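Local coordinates for protein anthranilate-CoA ligase (Stigmatella aurantiaca, PDB 4WV3) that belongs to the adenylate-forming (ANL) superfamily of AMP-binding enzymes, with a large N-terminal domain and a smaller C-terminal one, at residues L29-R34 / S70-V74. Numbering follows the deposited sequence.
Sequences LFTPDR and SAEWV
Thr31 and Ser70 bring the two backbones nearest, with 6.5 Å between their CA atoms, where the β-hairpin of strands 27-30 and 35-37 meets the start of helix 71-83. The hairpin, closed by paired backbone bonds between Thr31 and Arg34, forms one edge of the mixed sheet in the large AMP-binding domain of this ANL-type protein; the helix follows strand 62-66 of the parallel sheet, so the contact joins the hairpin at the edge of one sheet to the first turn of a helix that follows a strand of the other. Ser70 holds the N-cap position, its OG bonded to Leu68 O.

Ala71 sits at the middle. Its CB is 3.7 Å from Leu29 CD1 and is met on another flank by Arg34 CD. The other leucine branch, CD2, meets Val74 tip to tip, 4.1 Å from its CB, and Trp232 of helix 221-234 touches both residues. Thr31 turns CG2 toward the backbone N of Ala71, while a water accepts from that N and donates to Thr31 OG1, bridging hairpin and helix start.

Arg34 runs out fully extended, CG anti to its backbone N (chi1 -171°), which carries the guanidinium past Ala71 to Glu72. That glutamate bends at chi2 (78°) to bring its carboxylate back. Glu44 takes NH2 in a second salt bridge. Toward Glu72 the bond is weak: NH1 lies 3.1 Å from OE2, which sits at the guanidinium edge, with the two planes turned 58° apart.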
ATOM      1  N   LEU A  29     -13.356 -12.408   9.412  1.00 13.08           N
ATOM      2  CA  LEU A  29     -12.034 -11.904   9.772  1.00 18.77           C
ATOM      3  C   LEU A  29     -11.377 -12.695  10.903  1.00 18.17           C
ATOM      4  O   LEU A  29     -12.036 -13.097  11.863  1.00 14.26           O
ATOM      5  CB  LEU A  29     -12.089 -10.406  10.106  1.00 17.50           C
ATOM      6  CG  LEU A  29     -13.070  -9.900  11.168  1.00 20.39           C
ATOM      7  CD1 LEU A  29     -12.470  -9.969  12.566  1.00 20.25           C
ATOM      8  CD2 LEU A  29     -13.513  -8.479  10.846  1.00 15.76           C
ATOM      9  N   PHE A  30     -10.072 -12.914  10.774  1.00 17.17           N
ATOM     10  CA  PHE A  30      -9.300 -13.608  11.795  1.00 21.22           C
ATOM     11  C   PHE A  30      -8.266 -12.682  12.431  1.00 25.99           C
ATOM     12  O   PHE A  30      -7.385 -12.159  11.749  1.00 20.32           O
ATOM     13  CB  PHE A  30      -8.597 -14.830  11.200  1.00 24.18           C
ATOM     14  CG  PHE A  30      -9.526 -15.948  10.827  1.00 22.51           C
ATOM     15  CD1 PHE A  30     -10.069 -16.021   9.555  1.00 17.43           C
ATOM     16  CD2 PHE A  30      -9.848 -16.933  11.745  1.00 30.27           C
ATOM     17  CE1 PHE A  30     -10.922 -17.051   9.208  1.00 22.48           C
ATOM     18  CE2 PHE A  30     -10.699 -17.968  11.405  1.00 24.96           C
ATOM     19  CZ  PHE A  30     -11.235 -18.027  10.134  1.00 23.67           C
ATOM     20  N   THR A  31      -8.387 -12.478  13.739  1.00 23.88           N
ATOM     21  CA  THR A  31      -7.404 -11.712  14.499  1.00 25.84           C
ATOM     22  C   THR A  31      -6.989 -12.531  15.718  1.00 25.66           C
ATOM     23  O   THR A  31      -7.748 -13.389  16.169  1.00 24.73           O
ATOM     24  CB  THR A  31      -7.968 -10.346  14.958  1.00 20.64           C
ATOM     25  OG1 THR A  31      -9.017 -10.548  15.912  1.00 28.06           O
ATOM     26  CG2 THR A  31      -8.503  -9.556  13.774  1.00 24.05           C
ATOM     27  N   PRO A  32      -5.779 -12.282  16.248  1.00 27.90           N
ATOM     28  CA  PRO A  32      -5.306 -13.007  17.433  1.00 23.61           C
ATOM     29  C   PRO A  32      -6.228 -12.854  18.642  1.00 27.78           C
ATOM     30  O   PRO A  32      -6.252 -13.733  19.502  1.00 34.71           O
ATOM     31  CB  PRO A  32      -3.956 -12.349  17.723  1.00 25.32           C
ATOM     32  CG  PRO A  32      -3.493 -11.858  16.404  1.00 25.21           C
ATOM     33  CD  PRO A  32      -4.732 -11.408  15.688  1.00 26.71           C
ATOM     34  N   ASP A  33      -6.979 -11.760  18.702  1.00 28.63           N
ATOM     35  CA  ASP A  33      -7.842 -11.493  19.848  1.00 35.49           C
ATOM     36  C   ASP A  33      -9.302 -11.843  19.580  1.00 30.77           C
ATOM     37  O   ASP A  33     -10.082 -12.025  20.515  1.00 29.88           O
ATOM     38  CB  ASP A  33      -7.746 -10.021  20.258  1.00 29.42           C
ATOM     39  CG  ASP A  33      -6.318  -9.563  20.464  1.00 47.78           C
ATOM     40  OD1 ASP A  33      -5.769  -9.797  21.563  1.00 53.83           O
ATOM     41  OD2 ASP A  33      -5.746  -8.965  19.530  1.00 48.20           O
ATOM     42  N   ARG A  34      -9.673 -11.941  18.308  1.00 27.80           N
ATOM     43  CA  ARG A  34     -11.085 -12.015  17.957  1.00 25.78           C
ATOM     44  C   ARG A  34     -11.335 -12.649  16.590  1.00 23.28           C
ATOM     45  O   ARG A  34     -10.549 -12.478  15.658  1.00 24.56           O
ATOM     46  CB  ARG A  34     -11.678 -10.603  17.994  1.00 28.22           C
ATOM     47  CG  ARG A  34     -13.185 -10.522  17.863  1.00 27.76           C
ATOM     48  CD  ARG A  34     -13.646  -9.092  18.085  1.00 23.93           C
ATOM     49  NE  ARG A  34     -15.090  -8.943  17.955  1.00 32.65           N
ATOM     50  CZ  ARG A  34     -15.744  -7.809  18.184  1.00 29.31           C
ATOM     51  NH1 ARG A  34     -15.080  -6.723  18.558  1.00 36.02           N
ATOM     52  NH2 ARG A  34     -17.061  -7.760  18.041  1.00 31.26           N
ATOM     53  N   SER A  70      -7.426  -4.590  13.019  1.00 16.90           N
ATOM     54  CA  SER A  70      -8.235  -5.294  14.001  1.00 17.20           C
ATOM     55  C   SER A  70      -9.684  -5.405  13.549  1.00 19.26           C
ATOM     56  O   SER A  70     -10.069  -4.866  12.511  1.00 16.06           O
ATOM     57  CB  SER A  70      -8.176  -4.641  15.382  1.00 16.61           C
ATOM     58  OG  SER A  70      -8.565  -3.278  15.311  1.00 25.75           O
ATOM     59  N   ALA A  71     -10.483  -6.110  14.342  1.00 22.61           N
ATOM     60  CA  ALA A  71     -11.908  -6.239  14.080  1.00 18.17           C
ATOM     61  C   ALA A  71     -12.589  -4.881  14.207  1.00 16.10           C
ATOM     62  O   ALA A  71     -13.511  -4.565  13.455  1.00 17.52           O
ATOM     63  CB  ALA A  71     -12.531  -7.233  15.043  1.00 19.21           C
ATOM     64  N   GLU A  72     -12.122  -4.080  15.159  1.00 15.82           N
ATOM     65  CA  GLU A  72     -12.702  -2.766  15.411  1.00 20.37           C
ATOM     66  C   GLU A  72     -12.430  -1.794  14.268  1.00 16.74           C
ATOM     67  O   GLU A  72     -13.209  -0.872  14.036  1.00 18.14           O
ATOM     68  CB  GLU A  72     -12.186  -2.182  16.730  1.00 18.44           C
ATOM     69  CG  GLU A  72     -12.719  -2.871  17.976  1.00 21.81           C
ATOM     70  CD  GLU A  72     -12.026  -4.187  18.265  1.00 21.83           C
ATOM     71  OE1 GLU A  72     -10.962  -4.446  17.662  1.00 19.82           O
ATOM     72  OE2 GLU A  72     -12.543  -4.962  19.097  1.00 25.92           O
ATOM     73  N   TRP A  73     -11.323  -2.000  13.563  1.00 10.33           N
ATOM     74  CA  TRP A  73     -11.000  -1.179  12.402  1.00 14.12           C
ATOM     75  C   TRP A  73     -12.031  -1.417  11.306  1.00 14.35           C
ATOM     76  O   TRP A  73     -12.578  -0.473  10.733  1.00 12.60           O
ATOM     77  CB  TRP A  73      -9.600  -1.513  11.878  1.00 13.01           C
ATOM     78  CG  TRP A  73      -8.997  -0.437  11.015  1.00 13.13           C
ATOM     79  CD1 TRP A  73      -8.035   0.458  11.381  1.00 15.15           C
ATOM     80  CD2 TRP A  73      -9.314  -0.146   9.645  1.00 13.84           C
ATOM     81  NE1 TRP A  73      -7.732   1.286  10.329  1.00 15.02           N
ATOM     82  CE2 TRP A  73      -8.503   0.937   9.252  1.00 12.21           C
ATOM     83  CE3 TRP A  73     -10.201  -0.695   8.715  1.00 14.38           C
ATOM     84  CZ2 TRP A  73      -8.555   1.482   7.971  1.00 14.11           C
ATOM     85  CZ3 TRP A  73     -10.250  -0.154   7.444  1.00 11.58           C
ATOM     86  CH2 TRP A  73      -9.433   0.924   7.084  1.00 14.58           C
ATOM     87  N   VAL A  74     -12.295  -2.688  11.021  1.00 12.77           N
ATOM     88  CA  VAL A  74     -13.201  -3.068   9.944  1.00 14.24           C
ATOM     89  C   VAL A  74     -14.642  -2.640  10.212  1.00 13.63           C
ATOM     90  O   VAL A  74     -15.290  -2.049   9.348  1.00 12.40           O
ATOM     91  CB  VAL A  74     -13.163  -4.585   9.685  1.00 12.23           C
ATOM     92  CG1 VAL A  74     -14.173  -4.958   8.618  1.00 12.78           C
ATOM     93  CG2 VAL A  74     -11.766  -5.017   9.272  1.00 10.51           C
TER
HETATM   94  O   HOH W   1      -8.948  -7.586  16.692  1.00 17.69           O